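Long-range contacts in hypothetical protein (Legionella pneumophila subsp. pneumophila, PDB 2IM9), which is of unknown function but belongs to the N-acetylmuramoyl-L-alanine amidase-like family of the CA peptidase clan and may therefore act on peptidoglycan: residues Ala170-Asn175 / Gly261-Ile266; Asn175-Tyr180 / Leu212-Ser217; Ile249-Trp254 / Pro307-Ile312; Val166-Asn171 / Val219-Phe224. All coordinates share one frame; numbering follows the deposited sequence. Where two conformers were deposited one is given.

Contact 1. Residues Ala170-Asn175 / Gly261-Ile266; sequences ANALIN and GTELDI
E263 turns CG opposite its own carbonyl carbon (chi1 -64°) and runs extended beyond it, carrying its carboxylate to the backbone of L173, while T262 swings OG1 opposite its own N (chi1 -173°) to face N175. L173 N donates to E263 OE1 at 2.9 Å in an almost straight bond (177°), reaching the oxygen on its anti side and from outside the carboxylate plane. E263 OE2 forms a salt bridge with R257, so both oxygens are held. T262 OG1 has two bonds: it accepts from N175 N at 3.0 Å and donates to E263 O at 2.9 Å, in the carbonyl plane on a lone pair. That fixes the hydroxyl's rotation. I174 CD1 sits 3.4 Å from E263 O and also meets L264 CD1. A172 CB rests 3.6 Å from L264 C. Water 2 donates to L173 O at 2.7 Å and accepts from E263 N. D265, whose CB touches A172 CB, sends OD2 to S217 and S138. Side chains and water thus take the place of a backbone ladder where strand 168-175 passes the lead-in to strand 264-275, in the antiparallel sheet of a protein assigned to the amidase-like family.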
loop_
_atom_site.group_PDB
_atom_site.type_symbol
_atom_site.label_atom_id
_atom_site.label_comp_id
_atom_site.label_asym_id
_atom_site.label_seq_id
_atom_site.Cartn_x
_atom_site.Cartn_y
_atom_site.Cartn_z
ATOM N N ALA A 170 3.928 16.665 4.926
ATOM C CA ALA A 170 2.475 16.572 5.098
ATOM C C ALA A 170 2.191 15.984 6.474
ATOM O O ALA A 170 2.864 15.047 6.900
ATOM C CB ALA A 170 1.881 15.687 4.039
ATOM N N ASN A 171 1.185 16.531 7.158
ATOM C CA ASN A 171 0.762 16.003 8.446
ATOM C C ASN A 171 -0.740 15.749 8.433
ATOM O O ASN A 171 -1.514 16.536 7.875
ATOM C CB ASN A 171 1.070 16.978 9.576
ATOM C CG ASN A 171 2.464 17.539 9.500
ATOM O OD1 ASN A 171 2.640 18.763 9.425
ATOM N ND2 ASN A 171 3.463 16.669 9.493
ATOM N N ALA A 172 -1.146 14.647 9.034
ATOM C CA ALA A 172 -2.557 14.440 9.306
ATOM C C ALA A 172 -2.638 13.917 10.715
ATOM O O ALA A 172 -1.814 13.115 11.120
ATOM C CB ALA A 172 -3.133 13.433 8.345
ATOM N N LEU A 173 -3.642 14.374 11.457
ATOM C CA LEU A 173 -3.846 13.853 12.802
ATOM C C LEU A 173 -4.777 12.649 12.695
ATOM O O LEU A 173 -5.982 12.807 12.453
ATOM C CB LEU A 173 -4.423 14.923 13.722
ATOM C CG LEU A 173 -4.517 14.475 15.174
ATOM C CD1 LEU A 173 -3.141 14.177 15.739
ATOM C CD2 LEU A 173 -5.212 15.552 15.981
ATOM N N ILE A 174 -4.180 11.468 12.822
ATOM C CA ILE A 174 -4.885 10.197 12.626
ATOM C C ILE A 174 -5.452 9.776 13.961
ATOM O O ILE A 174 -4.716 9.356 14.857
ATOM C CB ILE A 174 -3.970 9.049 12.093
ATOM C CG1 ILE A 174 -3.168 9.471 10.851
ATOM C CG2 ILE A 174 -4.803 7.786 11.842
ATOM C CD1 ILE A 174 -3.990 9.773 9.619
ATOM N N ASN A 175 -6.765 9.886 14.087
ATOM C CA ASN A 175 -7.453 9.632 15.350
ATOM C C ASN A 175 -8.120 8.260 15.223
ATOM O O ASN A 175 -9.225 8.157 14.678
ATOM C CB ASN A 175 -8.499 10.743 15.562
ATOM C CG ASN A 175 -9.208 10.652 16.914
ATOM O OD1 ASN A 175 -9.451 9.563 17.424
ATOM N ND2 ASN A 175 -9.575 11.818 17.481
ATOM N N GLY A 261 -14.139 9.892 9.986
ATOM C CA GLY A 261 -13.845 10.097 11.391
ATOM C C GLY A 261 -12.445 10.576 11.664
ATOM O O GLY A 261 -12.075 10.769 12.820
ATOM N N THR A 262 -11.658 10.780 10.607
ATOM C CA THR A 262 -10.289 11.230 10.787
ATOM C C THR A 262 -9.764 12.012 9.584
ATOM O O THR A 262 -10.225 11.814 8.466
ATOM C CB THR A 262 -9.338 10.042 11.098
ATOM O OG1 THR A 262 -8.033 10.543 11.418
ATOM C CG2 THR A 262 -9.252 9.063 9.928
ATOM N N GLU A 263 -8.831 12.925 9.845
ATOM C CA GLU A 263 -7.984 13.465 8.776
ATOM C C GLU A 263 -7.192 12.329 8.171
ATOM O O GLU A 263 -6.948 11.308 8.832
ATOM C CB GLU A 263 -6.991 14.482 9.335
ATOM C CG GLU A 263 -7.631 15.703 9.919
ATOM C CD GLU A 263 -6.601 16.735 10.355
ATOM O OE1 GLU A 263 -5.363 16.446 10.329
ATOM O OE2 GLU A 263 -7.049 17.855 10.717
ATOM N N LEU A 264 -6.775 12.510 6.924
ATOM C CA LEU A 264 -5.948 11.521 6.262
ATOM C C LEU A 264 -4.875 12.199 5.413
ATOM O O LEU A 264 -4.973 13.406 5.105
ATOM C CB LEU A 264 -6.820 10.606 5.396
ATOM C CG LEU A 264 -6.229 9.258 4.952
ATOM C CD1 LEU A 264 -5.626 8.443 6.126
ATOM C CD2 LEU A 264 -7.326 8.472 4.252
ATOM N N ASP A 265 -3.846 11.444 5.048
ATOM C CA ASP A 265 -2.689 12.029 4.362
ATOM C C ASP A 265 -2.307 11.374 3.029
ATOM O O ASP A 265 -1.635 12.004 2.206
ATOM C CB ASP A 265 -1.461 12.018 5.291
ATOM C CG ASP A 265 -1.300 10.692 6.064
ATOM O OD1 ASP A 265 -2.015 9.699 5.752
ATOM O OD2 ASP A 265 -0.463 10.661 7.000
ATOM N N ILE A 266 -2.676 10.107 2.847
ATOM C CA ILE A 266 -2.237 9.311 1.688
ATOM C C ILE A 266 -3.444 8.621 1.042
ATOM O O ILE A 266 -4.215 7.938 1.735
ATOM C CB ILE A 266 -1.163 8.260 2.090
ATOM C CG1 ILE A 266 0.052 8.942 2.752
ATOM C CG2 ILE A 266 -0.776 7.387 0.880
ATOM C CD1 ILE A 266 1.053 7.936 3.268
HETATM O O HOH W 1 -3.827 18.477 8.230
HETATM O O HOH W 2 -8.441 13.832 12.763
#

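Contact 2. Residues Asn175-Tyr180 / Leu212-Ser217; sequences NKPQWY and LETSLS
The ring of Y180 is met obliquely by L212 CD1, which comes within 3.5 Å of Y180 CE1; at the ring's edge, in its plane, lies the carbonyl carbon of K176, one helical turn earlier. A second flat group, the amide of N175, passes T214 at an angle, its OD1 3.7 Å from T214 OG1. That oxygen instead caps the helix: Q178 N donates to N175 OD1 at 3.0 Å, from 52° above the carbonyl plane rather than on a lone pair. The pyrrolidine of P177 presses CG against L212 O at 3.2 Å. K176 leans on the following peptide, with CB 3.3 Å from E213 O and also touching L212 CB. Its backbone N donates weakly to the same oxygen, K176 N to E213 O being 3.4 Å, so E213 O receives both a poor bond and an aliphatic side chain. Beyond CG the lysine chain is fully extended, which takes NZ away from L212-S217 to a salt bridge with D140 on helix 137-147. N175 and T214 form an antiparallel non-hydrogen-bonded pair with CA atoms 4.5 Å apart, just before the chain enters helix 176-181. The contact lies near the surface where strand 168-175 runs into that helix, beside the start of strand 214-223 and just after helix 195-209, and I139 of helix 137-147 touches the K176 side chain.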
loop_
_atom_site.group_PDB
_atom_site.type_symbol
_atom_site.label_atom_id
_atom_site.label_comp_id
_atom_site.label_asym_id
_atom_site.label_seq_id
_atom_site.Cartn_x
_atom_site.Cartn_y
_atom_site.Cartn_z
ATOM N N ASN A 175 -6.765 9.886 14.087
ATOM C CA ASN A 175 -7.453 9.632 15.350
ATOM C C ASN A 175 -8.120 8.260 15.223
ATOM O O ASN A 175 -9.225 8.157 14.678
ATOM C CB ASN A 175 -8.499 10.743 15.562
ATOM C CG ASN A 175 -9.208 10.652 16.914
ATOM O OD1 ASN A 175 -9.451 9.563 17.424
ATOM N ND2 ASN A 175 -9.575 11.818 17.481
ATOM N N LYS A 176 -7.437 7.207 15.681
ATOM C CA LYS A 176 -7.990 5.852 15.518
ATOM C C LYS A 176 -9.339 5.660 16.221
ATOM O O LYS A 176 -10.280 5.131 15.607
ATOM C CB LYS A 176 -6.980 4.779 15.929
ATOM C CG LYS A 176 -5.905 4.580 14.892
ATOM C CD LYS A 176 -5.060 3.334 15.185
ATOM C CE LYS A 176 -3.946 3.231 14.155
ATOM N NZ LYS A 176 -2.955 2.141 14.460
ATOM N N PRO A 177 -9.465 6.108 17.495
ATOM C CA PRO A 177 -10.786 5.917 18.117
ATOM C C PRO A 177 -11.937 6.576 17.360
ATOM O O PRO A 177 -13.019 5.985 17.257
ATOM C CB PRO A 177 -10.609 6.514 19.522
ATOM C CG PRO A 177 -9.137 6.352 19.795
ATOM C CD PRO A 177 -8.504 6.693 18.447
ATOM N N GLN A 178 -11.722 7.766 16.798
ATOM C CA GLN A 178 -12.794 8.393 16.024
ATOM C C GLN A 178 -13.045 7.670 14.685
ATOM O O GLN A 178 -14.189 7.563 14.198
ATOM C CB GLN A 178 -12.506 9.882 15.799
ATOM C CG GLN A 178 -13.743 10.645 15.328
ATOM C CD GLN A 178 -14.884 10.581 16.350
ATOM O OE1 GLN A 178 -15.824 9.821 16.178
ATOM N NE2 GLN A 178 -14.771 11.341 17.423
ATOM N N TRP A 179 -11.981 7.140 14.086
ATOM C CA TRP A 179 -12.137 6.361 12.866
ATOM C C TRP A 179 -12.979 5.109 13.179
ATOM O O TRP A 179 -13.904 4.770 12.425
ATOM C CB TRP A 179 -10.756 5.983 12.341
ATOM C CG TRP A 179 -10.732 5.162 11.076
ATOM C CD1 TRP A 179 -11.074 5.572 9.812
ATOM C CD2 TRP A 179 -10.259 3.815 10.950
ATOM N NE1 TRP A 179 -10.867 4.544 8.908
ATOM C CE2 TRP A 179 -10.374 3.452 9.583
ATOM C CE3 TRP A 179 -9.761 2.876 11.863
ATOM C CZ2 TRP A 179 -10.001 2.176 9.100
ATOM C CZ3 TRP A 179 -9.391 1.596 11.385
ATOM C CH2 TRP A 179 -9.522 1.265 10.014
ATOM N N TYR A 180 -12.685 4.446 14.298
ATOM C CA TYR A 180 -13.480 3.271 14.676
ATOM C C TYR A 180 -14.924 3.658 14.911
ATOM O O TYR A 180 -15.825 2.980 14.417
ATOM C CB TYR A 180 -12.895 2.514 15.879
ATOM C CG TYR A 180 -11.834 1.556 15.435
ATOM C CD1 TYR A 180 -10.509 1.971 15.309
ATOM C CD2 TYR A 180 -12.160 0.235 15.068
ATOM C CE1 TYR A 180 -9.524 1.088 14.876
ATOM C CE2 TYR A 180 -11.188 -0.650 14.616
ATOM C CZ TYR A 180 -9.882 -0.214 14.507
ATOM O OH TYR A 180 -8.930 -1.075 14.048
ATOM N N LEU A 212 -7.492 2.868 21.365
ATOM C CA LEU A 212 -6.331 2.988 20.500
ATOM C C LEU A 212 -5.773 4.411 20.458
ATOM O O LEU A 212 -6.369 5.343 20.986
ATOM C CB LEU A 212 -6.632 2.469 19.095
ATOM C CG LEU A 212 -7.076 0.996 18.996
ATOM C CD1 LEU A 212 -7.324 0.647 17.530
ATOM C CD2 LEU A 212 -6.048 0.060 19.615
ATOM N N GLU A 213 -4.632 4.548 19.786
ATOM C CA GLU A 213 -3.874 5.791 19.883
ATOM C C GLU A 213 -4.197 6.807 18.783
ATOM O O GLU A 213 -4.872 6.499 17.797
ATOM C CB GLU A 213 -2.362 5.522 19.985
ATOM C CG GLU A 213 -1.944 4.593 21.145
ATOM C CD GLU A 213 -2.492 5.032 22.507
ATOM O OE1 GLU A 213 -2.255 6.194 22.903
ATOM O OE2 GLU A 213 -3.160 4.210 23.182
ATOM N N THR A 214 -3.747 8.042 19.007
ATOM C CA THR A 214 -3.888 9.124 18.031
ATOM C C THR A 214 -2.467 9.510 17.651
ATOM O O THR A 214 -1.622 9.639 18.524
ATOM C CB THR A 214 -4.661 10.305 18.625
ATOM O OG1 THR A 214 -6.039 9.926 18.776
ATOM C CG2 THR A 214 -4.550 11.559 17.744
ATOM N N SER A 215 -2.203 9.652 16.346
ATOM C CA SER A 215 -0.844 9.888 15.872
ATOM C C SER A 215 -0.846 10.957 14.814
ATOM O O SER A 215 -1.650 10.898 13.872
ATOM C CB SER A 215 -0.264 8.619 15.246
ATOM O OG SER A 215 -0.384 7.504 16.105
ATOM N N LEU A 216 0.070 11.915 14.948
ATOM C CA LEU A 216 0.220 12.938 13.929
ATOM C C LEU A 216 1.253 12.440 12.931
ATOM O O LEU A 216 2.394 12.161 13.308
ATOM C CB LEU A 216 0.699 14.253 14.554
ATOM C CG LEU A 216 0.838 15.470 13.625
ATOM C CD1 LEU A 216 -0.508 16.004 13.117
ATOM C CD2 LEU A 216 1.624 16.562 14.393
ATOM N N SER A 217 0.876 12.319 11.662
ATOM C CA SER A 217 1.827 11.807 10.694
ATOM C C SER A 217 2.873 12.869 10.351
ATOM O O SER A 217 2.690 14.066 10.633
ATOM C CB SER A 217 1.114 11.311 9.437
ATOM O OG SER A 217 0.584 12.394 8.704
#

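Contact 3. Residues Ile249-Trp254 / Pro307-Ile312; sequences IIRPNW and PTIKGI
T308 O is approached by three groups: water 3 donates to it at 2.7 Å, R251 CA lies 3.3 Å from it in a C-H...O contact, and P252 CD lies close by. The same water accepts from N253 N at 2.8 Å, tying the corner of the chain at P252-N253 to the loop ahead of strand 311-317. Further along, two backbone bonds join the strands: I250 N donates to G311 O at 2.9 Å, and K310 N to I250 O at 3.0 Å and nearly straight (176°). K310 and G311 both lie opposite I250, a classic beta bulge. R251, extended from CG to NE, has I309 CG1 over one face of its guanidinium and W254 CZ2 over the other, both offset toward the rim, while its CD stands over the centre of the indole ring. R251 NH1 reaches T308 OG1 at 3.0 Å in a bent bond (133°) tilted from the guanidinium plane. T308 has OG1 between its backbone N and carbonyl carbon, which turns the hydroxyl to the arginine and leaves CG2 to the W254 ring. R251 NE is held by S267 OG of the neighbouring strand. Beside this, I249 CG2 meets I309 CG2 at 3.6 Å and I249 CD1 meets I312 CG2 at 3.8 Å, while K310 crosses the P252 ring at about a right angle. The chemistry implies a guanidinium flanked by apolar carbon on its faces while NE and NH1 donate to the hydroxyls of S267 and T308.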
loop_
_atom_site.group_PDB
_atom_site.type_symbol
_atom_site.label_atom_id
_atom_site.label_comp_id
_atom_site.label_asym_id
_atom_site.label_seq_id
_atom_site.Cartn_x
_atom_site.Cartn_y
_atom_site.Cartn_z
ATOM N N ILE A 249 0.715 8.660 -3.006
ATOM C CA ILE A 249 0.115 9.912 -3.434
ATOM C C ILE A 249 -0.345 10.675 -2.193
ATOM O O ILE A 249 -1.129 10.136 -1.412
ATOM C CB ILE A 249 -1.080 9.658 -4.401
ATOM C CG1 ILE A 249 -0.652 8.836 -5.634
ATOM C CG2 ILE A 249 -1.759 10.988 -4.764
ATOM C CD1 ILE A 249 0.549 9.390 -6.410
ATOM N N ILE A 250 0.118 11.922 -2.034
ATOM C CA ILE A 250 0.007 12.647 -0.763
ATOM C C ILE A 250 -0.979 13.802 -0.826
ATOM O O ILE A 250 -0.922 14.627 -1.751
ATOM C CB ILE A 250 1.413 13.184 -0.321
ATOM C CG1 ILE A 250 2.456 12.042 -0.323
ATOM C CG2 ILE A 250 1.332 13.887 1.049
ATOM C CD1 ILE A 250 2.065 10.801 0.493
ATOM N N ARG A 251 -1.868 13.848 0.161
ATOM C CA ARG A 251 -2.847 14.911 0.303
ATOM C C ARG A 251 -2.649 15.522 1.701
ATOM O O ARG A 251 -3.212 15.019 2.681
ATOM C CB ARG A 251 -4.250 14.341 0.142
ATOM C CG ARG A 251 -4.499 13.673 -1.206
ATOM C CD ARG A 251 -5.949 13.447 -1.468
ATOM N NE ARG A 251 -6.167 12.477 -2.527
ATOM C CZ ARG A 251 -7.242 12.478 -3.311
ATOM N NH1 ARG A 251 -8.179 13.413 -3.151
ATOM N NH2 ARG A 251 -7.385 11.539 -4.240
ATOM N N PRO A 252 -1.842 16.605 1.792
ATOM C CA PRO A 252 -1.425 17.185 3.079
ATOM C C PRO A 252 -2.565 17.734 3.913
ATOM O O PRO A 252 -2.473 17.724 5.140
ATOM C CB PRO A 252 -0.502 18.346 2.683
ATOM C CG PRO A 252 -0.123 18.078 1.279
ATOM C CD PRO A 252 -1.241 17.311 0.649
ATOM N N ASN A 253 -3.614 18.229 3.278
ATOM C CA ASN A 253 -4.654 18.879 4.061
ATOM C C ASN A 253 -5.998 18.300 3.672
ATOM O O ASN A 253 -6.794 18.943 2.949
ATOM C CB ASN A 253 -4.579 20.412 3.926
ATOM C CG ASN A 253 -3.373 21.005 4.667
ATOM O OD1 ASN A 253 -2.429 21.501 4.049
ATOM N ND2 ASN A 253 -3.397 20.936 5.998
ATOM N N TRP A 254 -6.209 17.064 4.135
ATOM C CA TRP A 254 -7.318 16.225 3.666
ATOM C C TRP A 254 -8.243 15.894 4.818
ATOM O O TRP A 254 -8.038 14.927 5.553
ATOM C CB TRP A 254 -6.804 14.947 2.990
ATOM C CG TRP A 254 -7.787 14.365 2.004
ATOM C CD1 TRP A 254 -8.816 15.024 1.371
ATOM C CD2 TRP A 254 -7.828 13.014 1.527
ATOM N NE1 TRP A 254 -9.491 14.163 0.539
ATOM C CE2 TRP A 254 -8.899 12.927 0.604
ATOM C CE3 TRP A 254 -7.060 11.870 1.785
ATOM C CZ2 TRP A 254 -9.226 11.740 -0.057
ATOM C CZ3 TRP A 254 -7.387 10.681 1.125
ATOM C CH2 TRP A 254 -8.459 10.631 0.215
ATOM N N PRO A 307 -7.809 19.738 -5.893
ATOM C CA PRO A 307 -7.548 20.700 -4.828
ATOM C C PRO A 307 -6.739 20.111 -3.659
ATOM O O PRO A 307 -6.097 20.865 -2.935
ATOM C CB PRO A 307 -8.956 21.086 -4.355
ATOM C CG PRO A 307 -9.805 19.933 -4.708
ATOM C CD PRO A 307 -9.242 19.403 -5.998
ATOM N N THR A 308 -6.756 18.788 -3.488
ATOM C CA THR A 308 -6.158 18.175 -2.284
ATOM C C THR A 308 -4.861 17.402 -2.516
ATOM O O THR A 308 -4.062 17.264 -1.596
ATOM C CB THR A 308 -7.156 17.234 -1.586
ATOM O OG1 THR A 308 -7.635 16.274 -2.527
ATOM C CG2 THR A 308 -8.351 18.043 -1.060
ATOM N N ILE A 309 -4.668 16.876 -3.720
ATOM C CA ILE A 309 -3.420 16.143 -4.018
ATOM C C ILE A 309 -2.300 17.154 -4.271
ATOM O O ILE A 309 -2.443 18.035 -5.110
ATOM C CB ILE A 309 -3.563 15.204 -5.231
ATOM C CG1 ILE A 309 -4.724 14.211 -5.030
ATOM C CG2 ILE A 309 -2.237 14.449 -5.480
ATOM C CD1 ILE A 309 -5.119 13.460 -6.329
ATOM N N LYS A 310 -1.188 17.037 -3.549
ATOM C CA LYS A 310 -0.113 18.038 -3.665
ATOM C C LYS A 310 1.257 17.466 -4.016
ATOM O O LYS A 310 2.197 18.230 -4.263
ATOM C CB LYS A 310 0.015 18.874 -2.381
ATOM C CG LYS A 310 -1.205 19.761 -2.067
ATOM C CD LYS A 310 -1.383 20.859 -3.107
ATOM C CE LYS A 310 -2.674 21.640 -2.885
ATOM N NZ LYS A 310 -2.809 22.736 -3.886
ATOM N N GLY A 311 1.402 16.144 -3.984
ATOM C CA GLY A 311 2.691 15.562 -4.395
ATOM C C GLY A 311 2.864 14.092 -4.086
ATOM O O GLY A 311 1.882 13.368 -3.865
ATOM N N ILE A 312 4.118 13.644 -4.073
ATOM C CA ILE A 312 4.403 12.209 -3.901
ATOM C C ILE A 312 5.497 11.899 -2.869
ATOM O O ILE A 312 6.413 12.681 -2.678
ATOM C CB ILE A 312 4.822 11.566 -5.244
ATOM C CG1 ILE A 312 6.088 12.214 -5.825
ATOM C CG2 ILE A 312 3.636 11.582 -6.219
ATOM C CD1 ILE A 312 6.606 11.501 -7.098
HETATM O O HOH W 3 -4.449 18.783 0.610
#

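Contact 4. Residues Val166-Asn171 / Val219-Phe224; sequences VALYAN and VPYIPF
Y221 lies at the apolar centre, its ring receiving L168 CB in an off-centre CH-pi contact, 4.2 Å from the centroid. A chi1 of 71° places CG of Y221 between its backbone N and carbonyl carbon, bringing the ring in beside strand 168-170. A170 CB then touches Y221 CD2 at 3.8 Å, and the Y169-A170 peptide, through Y169 C and A170 N, lies at the ring's edge near its plane. L168 CD1 continues past the phenol to P223 CB at 3.8 Å, the two side chains crossing at about a right angle. At the far end V166 CG2 meets I222 CG2, also at 3.8 Å, and V166 O sits against P223 CD. L168, A170, V219 and Y221 share one face of the sheet, where I250 and P252 of strand 246-254 pack on A170; Y169 and P220 share the other, where both reach F156. Between these two faces runs the backbone ladder: L168 N to Y221 O and the return bond Y221 N to L168 O, then A170 N to V219 O and V219 N to A170 O at 2.8 Å. P220 falls at the non-hydrogen-bonded pair with Y169, a position that asks for no N-H toward this partner. At the polar edge, water 4 donates to Y169 O at 2.8 Å and lies 2.9 Å from Y221 OH, joining the phenol to the opposing backbone. Such two-way bonds are those of antiparallel hydrogen-bonded pairs, here between strand segments 168-170 and 219-223, which diverge strongly, 128° apart in direction.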
loop_
_atom_site.group_PDB
_atom_site.type_symbol
_atom_site.label_atom_id
_atom_site.label_comp_id
_atom_site.label_asym_id
_atom_site.label_seq_id
_atom_site.Cartn_x
_atom_site.Cartn_y
_atom_site.Cartn_z
ATOM N N VAL A 166 13.821 19.320 -2.364
ATOM C CA VAL A 166 12.667 20.158 -2.665
ATOM C C VAL A 166 11.441 19.695 -1.862
ATOM O O VAL A 166 10.353 20.277 -1.987
ATOM C CB VAL A 166 12.343 20.133 -4.166
ATOM C CG1 VAL A 166 13.505 20.748 -4.969
ATOM C CG2 VAL A 166 12.084 18.723 -4.636
ATOM N N ALA A 167 11.630 18.667 -1.031
ATOM C CA ALA A 167 10.505 18.064 -0.297
ATOM C C ALA A 167 9.949 18.933 0.825
ATOM O O ALA A 167 10.664 19.761 1.403
ATOM C CB ALA A 167 10.891 16.699 0.258
ATOM N N LEU A 168 8.675 18.690 1.127
ATOM C CA LEU A 168 7.926 19.352 2.197
ATOM C C LEU A 168 7.350 18.267 3.110
ATOM O O LEU A 168 7.495 17.082 2.826
ATOM C CB LEU A 168 6.789 20.180 1.603
ATOM C CG LEU A 168 7.218 21.254 0.588
ATOM C CD1 LEU A 168 6.021 21.853 -0.152
ATOM C CD2 LEU A 168 8.060 22.324 1.300
ATOM N N TYR A 169 6.717 18.668 4.215
ATOM C CA TYR A 169 6.095 17.700 5.128
ATOM C C TYR A 169 4.582 17.809 5.097
ATOM O O TYR A 169 4.011 18.918 5.208
ATOM C CB TYR A 169 6.566 17.922 6.578
ATOM C CG TYR A 169 8.050 17.733 6.820
ATOM C CD1 TYR A 169 8.601 16.458 6.925
ATOM C CD2 TYR A 169 8.882 18.834 6.993
ATOM C CE1 TYR A 169 9.960 16.281 7.158
ATOM C CE2 TYR A 169 10.247 18.677 7.241
ATOM C CZ TYR A 169 10.777 17.407 7.318
ATOM O OH TYR A 169 12.134 17.277 7.563
ATOM N N ALA A 170 3.928 16.665 4.926
ATOM C CA ALA A 170 2.475 16.572 5.098
ATOM C C ALA A 170 2.191 15.984 6.474
ATOM O O ALA A 170 2.864 15.047 6.900
ATOM C CB ALA A 170 1.881 15.687 4.039
ATOM N N ASN A 171 1.185 16.531 7.158
ATOM C CA ASN A 171 0.762 16.003 8.446
ATOM C C ASN A 171 -0.740 15.749 8.433
ATOM O O ASN A 171 -1.514 16.536 7.875
ATOM C CB ASN A 171 1.070 16.978 9.576
ATOM C CG ASN A 171 2.464 17.539 9.500
ATOM O OD1 ASN A 171 2.640 18.763 9.425
ATOM N ND2 ASN A 171 3.463 16.669 9.493
ATOM N N VAL A 219 4.910 13.086 6.857
ATOM C CA VAL A 219 5.138 12.380 5.601
ATOM C C VAL A 219 5.843 13.300 4.620
ATOM O O VAL A 219 5.227 14.251 4.119
ATOM C CB VAL A 219 3.813 11.925 4.962
ATOM C CG1 VAL A 219 4.095 11.179 3.635
ATOM C CG2 VAL A 219 3.008 11.030 5.955
ATOM N N PRO A 220 7.122 13.003 4.308
ATOM C CA PRO A 220 7.775 13.841 3.300
ATOM C C PRO A 220 7.091 13.709 1.947
ATOM O O PRO A 220 6.588 12.621 1.602
ATOM C CB PRO A 220 9.198 13.270 3.238
ATOM C CG PRO A 220 9.388 12.605 4.582
ATOM C CD PRO A 220 8.045 11.977 4.838
ATOM N N TYR A 221 7.056 14.792 1.181
ATOM C CA TYR A 221 6.559 14.686 -0.200
ATOM C C TYR A 221 7.237 15.697 -1.096
ATOM O O TYR A 221 7.599 16.806 -0.654
ATOM C CB TYR A 221 5.019 14.797 -0.295
ATOM C CG TYR A 221 4.453 16.183 -0.035
ATOM C CD1 TYR A 221 4.089 17.022 -1.099
ATOM C CD2 TYR A 221 4.266 16.656 1.270
ATOM C CE1 TYR A 221 3.548 18.299 -0.871
ATOM C CE2 TYR A 221 3.752 17.965 1.499
ATOM C CZ TYR A 221 3.393 18.757 0.429
ATOM O OH TYR A 221 2.867 20.023 0.657
ATOM N N ILE A 222 7.434 15.285 -2.349
ATOM C CA ILE A 222 7.923 16.201 -3.373
ATOM C C ILE A 222 6.685 16.857 -3.949
ATOM O O ILE A 222 5.803 16.173 -4.477
ATOM C CB ILE A 222 8.646 15.460 -4.492
ATOM C CG1 ILE A 222 9.841 14.673 -3.942
ATOM C CG2 ILE A 222 9.184 16.450 -5.544
ATOM C CD1 ILE A 222 10.426 13.747 -4.976
ATOM N N PRO A 223 6.601 18.189 -3.843
ATOM C CA PRO A 223 5.419 18.926 -4.276
ATOM C C PRO A 223 5.313 19.077 -5.796
ATOM O O PRO A 223 6.340 19.122 -6.489
ATOM C CB PRO A 223 5.647 20.307 -3.658
ATOM C CG PRO A 223 7.083 20.450 -3.614
ATOM C CD PRO A 223 7.621 19.092 -3.275
ATOM N N PHE A 224 4.082 19.199 -6.293
ATOM C CA PHE A 224 3.850 19.419 -7.720
ATOM C C PHE A 224 4.429 20.753 -8.177
ATOM O O PHE A 224 4.788 20.904 -9.350
ATOM C CB PHE A 224 2.363 19.345 -8.083
ATOM C CG PHE A 224 1.756 17.974 -7.936
ATOM C CD1 PHE A 224 2.512 16.825 -8.139
ATOM C CD2 PHE A 224 0.403 17.840 -7.607
ATOM C CE1 PHE A 224 1.943 15.563 -8.008
ATOM C CE2 PHE A 224 -0.181 16.596 -7.494
ATOM C CZ PHE A 224 0.595 15.440 -7.679
HETATM O O HOH W 4 3.069 20.856 3.393
#

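How the contacts relate
All four contacts belong to one antiparallel sheet. Contacts 1 and 4 share A170 and N171 on strand 168-175, with centres about 15 Å apart, and contact 2 picks up the same strand at N175. Contact 2 also joins contact 1 through backbone bonds, I174 N to S215 O (2.8 Å) and A172 O to S217 N (2.9 Å). Contact 3 borders contact 1 through D265 O and R251 N (2.8 Å) and contact 4 through I312 O and I222 N (2.8 Å). A170 CB touches I250 CG2, so contacts 1, 3 and 4 meet in one core patch. Contacts 2 and 3 do not touch; their nearest atoms are about 7 Å apart.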